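Local coordinates for protein plastocyanin (Adiantum capillus-veneris, PDB 1KDJ) that carries electrons between the cytochrome b6-f complex and P700 of photosystem I, using a single bound copper ion, at residues A[36-41]-A[86-91]; A[27-32]-A[71-76]; A[19-24]-A[97-102]; A[41-46]-A[54-59]. One frame throughout, in Å; residues are numbered along the deposited sequence.

Contact 1. Residues A[36-41]-A[86-91]; sequences GHNIVF and YCTPHK. With CU (copper (II) ion), chain B.
Val-40 and Tyr-86 form an antiparallel hydrogen-bonded pair, each backbone N giving its proton to the other's O at 2.9 Å. Past this pair regular pairing stops, though the chains stay close at Ile-39 and Cys-87, and they frame the type 1 (blue) copper site of the cupredoxin fold. Residues 36-39 run as an extended loop, while Thr-88 to Lys-91 make a type I turn that brings His-90 back towards His-37. The copper takes ND1 of His-37 at 1.9 Å, SG of Cys-87 at 2.3 Å and ND1 of His-90 at 2.1 Å; Met-95 completes the site. Imidazole nitrogens and a thiolate sulfur suit copper in both its oxidation states. The two imidazoles meet rim to rim, their planes at 58°, and Phe-12 stacks on His-90. The backbone N-H of Asn-38 points almost straight at Cys-87 SG, 3.4 Å away, a second-shell bond that probably draws some charge from the sulfur. Val-40 lays its CB over one face of the Tyr-86 ring in a CH-pi contact, and CE of Lys-91 covers the opposite face. Asn-38 ties the two ligand loops together: with CG held between the backbone N and carbonyl carbon (chi1 68°), its amide reaches Thr-88, where OD1 accepts hydrogen bonds from both Thr-88 N (2.7 Å) and, in the carbonyl plane on a lone pair, Thr-88 OG1 (3.1 Å).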
# COMPACT_ATOMS: atom_id res chain seq x y z
N GLY A 36 -0.89 -0.59 14.44
CA GLY A 36 -1.12 0.38 13.38
C GLY A 36 -0.09 0.14 12.31
O GLY A 36 1.03 -0.38 12.47
N HIS A 37 -0.45 0.50 11.08
CA HIS A 37 0.42 0.27 9.92
C HIS A 37 0.09 1.35 8.91
O HIS A 37 -0.95 2.00 9.04
CB HIS A 37 0.13 -1.06 9.20
CG HIS A 37 0.41 -2.32 10.02
ND1 HIS A 37 1.66 -2.72 10.12
CD2 HIS A 37 -0.49 -3.16 10.63
CE1 HIS A 37 1.58 -3.86 10.81
NE2 HIS A 37 0.31 -4.09 11.09
N ASN A 38 0.90 1.54 7.88
CA ASN A 38 0.42 2.41 6.80
C ASN A 38 0.92 1.86 5.46
O ASN A 38 1.52 0.78 5.41
CB ASN A 38 0.92 3.88 7.00
CG ASN A 38 2.39 4.12 6.84
OD1 ASN A 38 3.27 3.31 6.57
ND2 ASN A 38 2.74 5.35 7.12
N ILE A 39 0.70 2.61 4.36
CA ILE A 39 1.08 2.13 3.03
C ILE A 39 1.67 3.32 2.29
O ILE A 39 0.97 4.32 2.13
CB ILE A 39 -0.15 1.66 2.17
CG1 ILE A 39 -0.92 0.51 2.87
CG2 ILE A 39 0.37 1.21 0.77
CD1 ILE A 39 -1.98 0.93 3.93
N VAL A 40 2.89 3.15 1.86
CA VAL A 40 3.62 4.15 1.09
C VAL A 40 4.21 3.43 -0.11
O VAL A 40 4.88 2.41 0.04
CB VAL A 40 4.76 4.80 1.96
CG1 VAL A 40 5.56 5.81 1.15
CG2 VAL A 40 4.14 5.52 3.13
N PHE A 41 4.04 4.02 -1.30
CA PHE A 41 4.60 3.46 -2.52
C PHE A 41 6.01 3.90 -2.75
O PHE A 41 6.33 5.06 -2.49
CB PHE A 41 3.75 3.87 -3.75
CG PHE A 41 2.54 2.96 -3.94
CD1 PHE A 41 2.69 1.79 -4.65
CD2 PHE A 41 1.34 3.28 -3.37
CE1 PHE A 41 1.62 0.92 -4.78
CE2 PHE A 41 0.27 2.41 -3.50
CZ PHE A 41 0.41 1.23 -4.20
N TYR A 86 5.20 -0.33 0.89
CA TYR A 86 5.74 -0.77 2.16
C TYR A 86 5.06 -0.05 3.30
O TYR A 86 4.30 0.90 3.08
CB TYR A 86 7.26 -0.54 2.19
CG TYR A 86 7.68 0.91 2.09
CD1 TYR A 86 7.80 1.67 3.25
CD2 TYR A 86 7.95 1.47 0.85
CE1 TYR A 86 8.19 2.99 3.18
CE2 TYR A 86 8.35 2.80 0.78
CZ TYR A 86 8.46 3.54 1.94
OH TYR A 86 8.82 4.85 1.88
N CYS A 87 5.26 -0.57 4.52
CA CYS A 87 4.69 0.06 5.69
C CYS A 87 5.83 0.86 6.31
O CYS A 87 6.85 0.23 6.55
CB CYS A 87 4.22 -1.01 6.69
SG CYS A 87 3.77 -0.26 8.27
N THR A 88 5.73 2.14 6.65
CA THR A 88 6.83 2.87 7.27
C THR A 88 7.34 2.34 8.62
O THR A 88 8.51 1.97 8.64
CB THR A 88 6.37 4.33 7.37
OG1 THR A 88 6.01 4.75 6.04
CG2 THR A 88 7.43 5.22 8.03
N PRO A 89 6.59 2.13 9.70
CA PRO A 89 7.12 1.57 10.94
C PRO A 89 7.85 0.26 10.75
O PRO A 89 8.93 0.06 11.31
CB PRO A 89 5.95 1.37 11.84
CG PRO A 89 4.82 2.15 11.32
CD PRO A 89 5.15 2.33 9.83
N HIS A 90 7.34 -0.63 9.84
CA HIS A 90 7.85 -2.00 9.79
C HIS A 90 8.59 -2.35 8.51
O HIS A 90 8.81 -3.52 8.18
CB HIS A 90 6.66 -2.97 10.03
CG HIS A 90 5.87 -2.71 11.33
ND1 HIS A 90 4.63 -2.26 11.28
CD2 HIS A 90 6.28 -2.89 12.62
CE1 HIS A 90 4.21 -2.12 12.52
NE2 HIS A 90 5.21 -2.51 13.29
N LYS A 91 9.10 -1.29 7.86
CA LYS A 91 9.87 -1.41 6.61
C LYS A 91 11.08 -2.30 6.78
O LYS A 91 11.31 -3.20 5.98
CB LYS A 91 10.36 -0.03 6.12
CG LYS A 91 10.86 -0.04 4.67
CD LYS A 91 11.30 1.35 4.24
CE LYS A 91 11.64 1.44 2.73
NZ LYS A 91 13.08 1.55 2.49
CU CU B . 3.39 -2.01 9.65
O HOH W 1 8.57 5.94 -0.95

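Contact 2. Residues A[27-32]-A[71-76]; sequences VEFTLV and PSFKAK
Val-27 pairs with Ala-75 through two backbone bonds, its N reaching Ala-75 O at 2.9 Å, and so opens an antiparallel ladder whose strand directions lie 164° apart. Its branched side chain suits a buried strand position, and CG1 lies over one face of the Phe-29 ring, offset toward the rim. Glu-28 comes next, in a non-hydrogen-bonded pair with Lys-74 on the other face of the sheet. The glutamate chain leaves with CG anti to the backbone N (chi1 -168°), while the lysine bends at chi3 (-68°), and the two cross so that OE1 and NZ stand 3.4 Å apart in a long, weak salt bridge; CE of the lysine also rests on CG of the glutamate at 3.8 Å. Were the glutamate an alanine, Lys-74 would probably lose this carboxylate for its ammonium and the methylene its CE packs on. Phe-29 returns to the face of Val-27, bonded by its N to Phe-73 O at 2.8 Å. The two phenylalanine side chains lie side by side, pointing the same way, with their CD2 atoms 4.1 Å apart, and CE2 of Phe-29 reaches CB of Ala-75, whose small methyl fits beside the larger ring. Thr-30 sits opposite Ser-72 on the polar face. Leu-31 closes the ladder, its N bonded to Pro-71 O at 2.9 Å and its side chain packing on the copper ligand His-37. Such alternation, with valine and phenylalanine inward and charged or hydroxyl residues outward, is typical of a cupredoxin beta-sandwich sheet.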
# COMPACT_ATOMS: atom_id res chain seq x y z
N VAL A 27 -7.67 -0.06 -4.86
CA VAL A 27 -7.13 -1.07 -3.97
C VAL A 27 -7.47 -0.53 -2.58
O VAL A 27 -7.08 0.59 -2.24
CB VAL A 27 -5.63 -1.18 -4.14
CG1 VAL A 27 -5.09 -2.30 -3.27
CG2 VAL A 27 -5.32 -1.55 -5.59
N GLU A 28 -8.30 -1.25 -1.82
CA GLU A 28 -8.69 -0.82 -0.50
C GLU A 28 -7.86 -1.62 0.49
O GLU A 28 -7.88 -2.86 0.48
CB GLU A 28 -10.14 -1.10 -0.26
CG GLU A 28 -10.65 -0.40 0.99
CD GLU A 28 -12.05 -0.86 1.37
OE1 GLU A 28 -12.96 -0.76 0.53
OE2 GLU A 28 -12.23 -1.33 2.50
N PHE A 29 -7.05 -0.95 1.29
CA PHE A 29 -6.23 -1.57 2.32
C PHE A 29 -7.02 -1.44 3.62
O PHE A 29 -7.55 -0.37 3.90
CB PHE A 29 -4.92 -0.84 2.42
CG PHE A 29 -4.01 -0.94 1.21
CD1 PHE A 29 -3.11 -1.97 1.11
CD2 PHE A 29 -4.06 0.04 0.24
CE1 PHE A 29 -2.23 -2.05 0.05
CE2 PHE A 29 -3.18 -0.06 -0.82
CZ PHE A 29 -2.27 -1.09 -0.92
N THR A 30 -7.20 -2.51 4.38
CA THR A 30 -8.00 -2.48 5.60
C THR A 30 -7.17 -3.11 6.70
O THR A 30 -6.57 -4.18 6.54
CB THR A 30 -9.27 -3.29 5.48
OG1 THR A 30 -9.98 -2.76 4.36
CG2 THR A 30 -10.14 -3.20 6.72
N LEU A 31 -7.09 -2.38 7.80
CA LEU A 31 -6.32 -2.80 8.96
C LEU A 31 -7.00 -4.00 9.65
O LEU A 31 -8.21 -3.96 9.88
CB LEU A 31 -6.21 -1.66 9.97
CG LEU A 31 -5.46 -2.00 11.23
CD1 LEU A 31 -3.98 -2.08 10.96
CD2 LEU A 31 -5.77 -0.96 12.26
N VAL A 32 -6.24 -5.04 9.96
CA VAL A 32 -6.76 -6.12 10.79
C VAL A 32 -5.85 -6.14 12.05
O VAL A 32 -4.62 -6.09 11.94
CB VAL A 32 -6.69 -7.47 10.02
CG1 VAL A 32 -7.25 -8.58 10.91
CG2 VAL A 32 -7.54 -7.42 8.75
N PRO A 71 -9.66 2.87 9.78
CA PRO A 71 -9.27 1.50 9.45
C PRO A 71 -8.91 1.24 8.00
O PRO A 71 -8.27 0.22 7.74
CB PRO A 71 -10.44 0.67 9.93
CG PRO A 71 -11.61 1.58 9.62
CD PRO A 71 -11.10 2.97 9.98
N SER A 72 -9.29 2.07 7.03
CA SER A 72 -8.93 1.80 5.66
C SER A 72 -8.32 2.97 4.90
O SER A 72 -8.39 4.13 5.34
CB SER A 72 -10.18 1.24 4.99
OG SER A 72 -11.32 1.93 5.48
N PHE A 73 -7.64 2.64 3.79
CA PHE A 73 -7.01 3.58 2.87
C PHE A 73 -7.25 3.05 1.47
O PHE A 73 -7.01 1.88 1.21
CB PHE A 73 -5.52 3.63 3.10
CG PHE A 73 -4.78 4.53 2.12
CD1 PHE A 73 -5.11 5.87 2.05
CD2 PHE A 73 -3.79 3.99 1.33
CE1 PHE A 73 -4.44 6.69 1.17
CE2 PHE A 73 -3.13 4.82 0.46
CZ PHE A 73 -3.45 6.15 0.38
N LYS A 74 -7.62 3.91 0.53
CA LYS A 74 -7.94 3.51 -0.84
C LYS A 74 -6.97 4.19 -1.81
O LYS A 74 -6.78 5.42 -1.71
CB LYS A 74 -9.38 3.92 -1.07
CG LYS A 74 -10.03 3.32 -2.29
CD LYS A 74 -11.55 3.45 -2.13
CE LYS A 74 -12.02 2.53 -0.98
NZ LYS A 74 -13.43 2.20 -1.11
N ALA A 75 -6.31 3.42 -2.67
CA ALA A 75 -5.33 3.93 -3.63
C ALA A 75 -5.78 3.56 -5.06
O ALA A 75 -6.35 2.47 -5.26
CB ALA A 75 -3.98 3.29 -3.39
N LYS A 76 -5.58 4.43 -6.07
CA LYS A 76 -5.89 4.17 -7.48
C LYS A 76 -4.65 4.53 -8.29
O LYS A 76 -4.09 5.62 -8.11
CB LYS A 76 -7.03 5.04 -7.98
CG LYS A 76 -8.41 4.56 -7.65
CD LYS A 76 -9.31 5.75 -7.83
CE LYS A 76 -10.72 5.33 -8.17
NZ LYS A 76 -10.79 5.00 -9.58

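Contact 3. Residues A[19-24]-A[97-102]; sequences ITVSAG and GTLTVK
Val-21 and Leu-99 set their side chains at about a right angle, CG2 of the valine meeting CD2 of the leucine at 3.7 Å. That methyl gets there because CG1 stands anti to the carbonyl carbon (chi1 -63°), which puts CG2 between it and the backbone N, and both branches touch the same leucine CD2. Ile-19 crosses Leu-99 obliquely, its CG1 coming to CD2 at 4.0 Å, so one leucine branch is shared by two strand residues. Farther along, Val-101 adds its CG2 beside CG2 of Val-21. Branched aliphatic side chains suit this face, which turns into the protein. On the other face the threonines take over: Thr-20 and Thr-100 lie side by side, pointing the same way, with OG1 of Thr-20 against CB of Thr-100 at 3.7 Å. Lys-102 slants over Thr-20, laying CG on its CG2 methyl at 3.8 Å, its chain bent at chi2 and chi3. A water bridges Ile-19 O, to which it donates, and the hydroxyls of Thr-98 and Thr-100; Thr-98 OG1 also bonds with Ser-18. Between the two faces the strands run parallel, 22° apart, with Thr-100 N giving to Ile-19 O and Thr-100 O taking the proton of Val-21 N at 2.9 Å. Lys-102 N gives the last rung to Val-21 O; beyond it Ala-23 N bonds to OXT of Lys-102, the C-terminal carboxylate, at 3.1 Å. Strand 18-21 is an outermost strand of its sheet, strand 96-101 has strand 81-86 as its other neighbour, and Val-21 and Leu-99 both pack on Val-27 of strand 27-31 in the facing sheet.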
# COMPACT_ATOMS: atom_id res chain seq x y z
N ILE A 19 -0.76 -8.21 -5.65
CA ILE A 19 -2.13 -8.02 -6.09
C ILE A 19 -2.00 -7.55 -7.53
O ILE A 19 -1.01 -6.87 -7.84
CB ILE A 19 -2.97 -6.89 -5.43
CG1 ILE A 19 -2.20 -6.02 -4.44
CG2 ILE A 19 -4.18 -7.60 -4.86
CD1 ILE A 19 -1.63 -6.60 -3.12
N THR A 20 -2.92 -7.95 -8.41
CA THR A 20 -2.93 -7.48 -9.78
C THR A 20 -4.26 -6.82 -9.98
O THR A 20 -5.29 -7.39 -9.59
CB THR A 20 -2.77 -8.66 -10.73
OG1 THR A 20 -1.46 -9.18 -10.55
CG2 THR A 20 -3.00 -8.24 -12.18
N VAL A 21 -4.31 -5.62 -10.55
CA VAL A 21 -5.55 -4.89 -10.70
C VAL A 21 -5.56 -4.32 -12.10
O VAL A 21 -4.53 -4.30 -12.77
CB VAL A 21 -5.71 -3.68 -9.71
CG1 VAL A 21 -5.74 -4.26 -8.29
CG2 VAL A 21 -4.58 -2.63 -9.85
N SER A 22 -6.75 -3.90 -12.50
CA SER A 22 -6.99 -3.18 -13.75
C SER A 22 -6.72 -1.69 -13.54
O SER A 22 -6.88 -1.17 -12.42
CB SER A 22 -8.45 -3.38 -14.17
OG SER A 22 -8.86 -4.76 -14.20
N ALA A 23 -6.29 -0.96 -14.57
CA ALA A 23 -6.14 0.50 -14.49
C ALA A 23 -7.30 1.23 -13.84
O ALA A 23 -8.47 1.04 -14.20
CB ALA A 23 -5.94 1.05 -15.90
N GLY A 24 -7.05 2.02 -12.79
CA GLY A 24 -8.13 2.77 -12.15
C GLY A 24 -8.99 1.94 -11.19
O GLY A 24 -9.93 2.47 -10.58
N GLY A 97 4.76 -5.20 -0.23
CA GLY A 97 3.95 -5.93 -1.18
C GLY A 97 4.19 -5.36 -2.58
O GLY A 97 4.91 -4.36 -2.72
N THR A 98 3.65 -6.01 -3.62
CA THR A 98 3.74 -5.51 -5.00
C THR A 98 2.33 -5.34 -5.58
O THR A 98 1.39 -6.08 -5.25
CB THR A 98 4.55 -6.47 -5.93
OG1 THR A 98 3.91 -7.73 -5.89
CG2 THR A 98 6.00 -6.62 -5.53
N LEU A 99 2.14 -4.32 -6.40
CA LEU A 99 0.88 -4.03 -7.05
C LEU A 99 1.23 -4.08 -8.55
O LEU A 99 2.14 -3.35 -8.97
CB LEU A 99 0.39 -2.63 -6.73
CG LEU A 99 -1.08 -2.15 -6.70
CD1 LEU A 99 -1.19 -0.84 -7.46
CD2 LEU A 99 -2.01 -3.20 -7.26
N THR A 100 0.59 -4.95 -9.35
CA THR A 100 0.76 -5.00 -10.79
C THR A 100 -0.49 -4.35 -11.35
O THR A 100 -1.61 -4.76 -11.01
CB THR A 100 0.86 -6.44 -11.31
OG1 THR A 100 2.10 -6.91 -10.81
CG2 THR A 100 0.79 -6.58 -12.84
N VAL A 101 -0.34 -3.30 -12.18
CA VAL A 101 -1.48 -2.64 -12.81
C VAL A 101 -1.47 -3.11 -14.28
O VAL A 101 -0.41 -3.06 -14.93
CB VAL A 101 -1.32 -1.11 -12.71
CG1 VAL A 101 -2.54 -0.42 -13.28
CG2 VAL A 101 -1.19 -0.69 -11.24
N LYS A 102 -2.59 -3.67 -14.74
CA LYS A 102 -2.72 -4.16 -16.11
C LYS A 102 -3.36 -3.07 -16.92
O LYS A 102 -2.76 -2.74 -17.94
CB LYS A 102 -3.64 -5.39 -16.30
CG LYS A 102 -3.29 -6.73 -15.68
CD LYS A 102 -1.79 -7.09 -15.66
CE LYS A 102 -1.06 -7.12 -16.99
NZ LYS A 102 0.34 -7.42 -16.80
OXT LYS A 102 -4.42 -2.56 -16.53
O HOH W 2 1.94 -7.80 -8.15

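Contact 4. Residues A[41-46]-A[54-59]; sequences FDIPAG and ELKAAS
Leu-55, in the C-terminal part of helix 49-57, meets Phe-41, Ile-43 and Pro-44 of the 41-46 loop. Its two methyls divide the work: with CG anti to the carbonyl carbon (chi1 -68°), CD2 reaches CD1 of the Phe-41 ring at 4.0 Å, the side chains crossing at about a right angle, while CD1 meets CD of the Pro-44 ring head-on at 3.5 Å. CB takes CD1 of Ile-43 at 3.5 Å as the two side chains slide past each other. A leucine suits the place, since its forked end can fill two directions at once. Lys-56 adds only the aliphatic CG, against the same Ile-43 methyl. Farther along, Ala-58 places its small CB by CD2 of Phe-41 at 3.9 Å, with its carbonyl O at the ring edge; that O is buried without a hydrogen-bonding partner. Ser-59 OG does two jobs, giving its proton to Leu-55 O at 2.8 Å and accepting a nearly straight bond from Phe-41 N at 2.9 Å. A water donates both to this hydroxyl and to Phe-41 O. With an alanine in place of the serine, Phe-41 N is likely to lose its acceptor and Leu-55 O this donor. Here the short helix of plastocyanin, a feature of this cupredoxin family, is packed by its leucine and the residues just after it against the loop leaving strand 40-41.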
# COMPACT_ATOMS: atom_id res chain seq x y z
N PHE A 41 4.04 4.02 -1.30
CA PHE A 41 4.60 3.46 -2.52
C PHE A 41 6.01 3.90 -2.75
O PHE A 41 6.33 5.06 -2.49
CB PHE A 41 3.75 3.87 -3.75
CG PHE A 41 2.54 2.96 -3.94
CD1 PHE A 41 2.69 1.79 -4.65
CD2 PHE A 41 1.34 3.28 -3.37
CE1 PHE A 41 1.62 0.92 -4.78
CE2 PHE A 41 0.27 2.41 -3.50
CZ PHE A 41 0.41 1.23 -4.20
N ASP A 42 6.88 3.01 -3.18
CA ASP A 42 8.22 3.33 -3.64
C ASP A 42 8.12 4.02 -5.00
O ASP A 42 7.32 3.61 -5.84
CB ASP A 42 9.03 2.11 -3.87
CG ASP A 42 10.25 1.96 -3.01
OD1 ASP A 42 10.91 2.95 -2.68
OD2 ASP A 42 10.55 0.82 -2.68
N ILE A 43 8.91 5.04 -5.29
CA ILE A 43 8.83 5.70 -6.60
C ILE A 43 9.95 5.08 -7.42
O ILE A 43 11.09 5.18 -6.96
CB ILE A 43 9.05 7.23 -6.52
CG1 ILE A 43 8.15 7.89 -5.48
CG2 ILE A 43 8.84 7.80 -7.93
CD1 ILE A 43 6.66 7.75 -5.72
N PRO A 44 9.75 4.42 -8.56
CA PRO A 44 10.83 3.82 -9.33
C PRO A 44 11.79 4.90 -9.82
O PRO A 44 11.42 6.05 -10.10
CB PRO A 44 10.12 3.08 -10.43
CG PRO A 44 8.70 2.93 -9.94
CD PRO A 44 8.48 4.26 -9.25
N ALA A 45 13.07 4.55 -9.90
CA ALA A 45 14.05 5.53 -10.33
C ALA A 45 13.83 5.73 -11.82
O ALA A 45 13.58 4.81 -12.63
CB ALA A 45 15.47 5.02 -10.09
N GLY A 46 13.76 7.01 -12.14
CA GLY A 46 13.60 7.41 -13.53
C GLY A 46 12.15 7.38 -13.97
O GLY A 46 11.88 7.60 -15.16
N GLU A 54 1.33 10.06 -9.33
CA GLU A 54 0.25 9.13 -9.01
C GLU A 54 0.56 8.32 -7.78
O GLU A 54 -0.32 8.11 -6.96
CB GLU A 54 0.02 8.08 -10.05
CG GLU A 54 -0.66 8.43 -11.33
CD GLU A 54 -0.83 7.12 -12.05
OE1 GLU A 54 0.15 6.53 -12.48
OE2 GLU A 54 -1.97 6.70 -12.12
N LEU A 55 1.79 7.85 -7.71
CA LEU A 55 2.26 7.03 -6.61
C LEU A 55 2.26 7.82 -5.30
O LEU A 55 1.80 7.30 -4.26
CB LEU A 55 3.63 6.51 -6.97
CG LEU A 55 3.75 5.49 -8.12
CD1 LEU A 55 5.18 5.08 -8.29
CD2 LEU A 55 2.91 4.24 -7.82
N LYS A 56 2.70 9.10 -5.32
CA LYS A 56 2.61 9.95 -4.12
C LYS A 56 1.16 10.12 -3.69
O LYS A 56 0.85 10.00 -2.50
CB LYS A 56 3.21 11.35 -4.35
CG LYS A 56 4.66 11.04 -4.54
CD LYS A 56 5.55 12.25 -4.61
CE LYS A 56 6.51 12.12 -3.42
NZ LYS A 56 5.80 12.30 -2.16
N ALA A 57 0.23 10.33 -4.63
CA ALA A 57 -1.17 10.46 -4.30
C ALA A 57 -1.79 9.16 -3.78
O ALA A 57 -2.82 9.15 -3.14
CB ALA A 57 -1.97 10.86 -5.50
N ALA A 58 -1.14 8.06 -4.08
CA ALA A 58 -1.63 6.76 -3.68
C ALA A 58 -0.93 6.33 -2.38
O ALA A 58 -1.07 5.18 -1.96
CB ALA A 58 -1.33 5.72 -4.78
N SER A 59 -0.13 7.21 -1.76
CA SER A 59 0.58 6.85 -0.56
C SER A 59 0.02 7.59 0.62
O SER A 59 -0.56 8.68 0.52
CB SER A 59 2.01 7.20 -0.71
OG SER A 59 2.61 6.48 -1.76
O HOH W 3 5.40 7.75 -2.21

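Overall arrangement
Contacts 1 and 3 lie on one sheet, at its two outer edges, with centres about 18 Å apart; contact 2 lies on the other, and contact 4 joins the first sheet's edge to helix 49-57. Along the chain, contact 3 spans all the others, contact 4 falls within the span of contacts 1 and 2, and contacts 1 and 2 alternate. Val-27 packs on Val-21 and Leu-99, and Phe-29 on Ile-39, closing the sandwich between the sheets. Phe-41, shared by contacts 1 and 4, also reaches Leu-99 of contact 3, while Phe-73 of contact 2 touches Ala-58 of contact 4. The copper site of contact 1 sits at one end of this compact beta-sandwich.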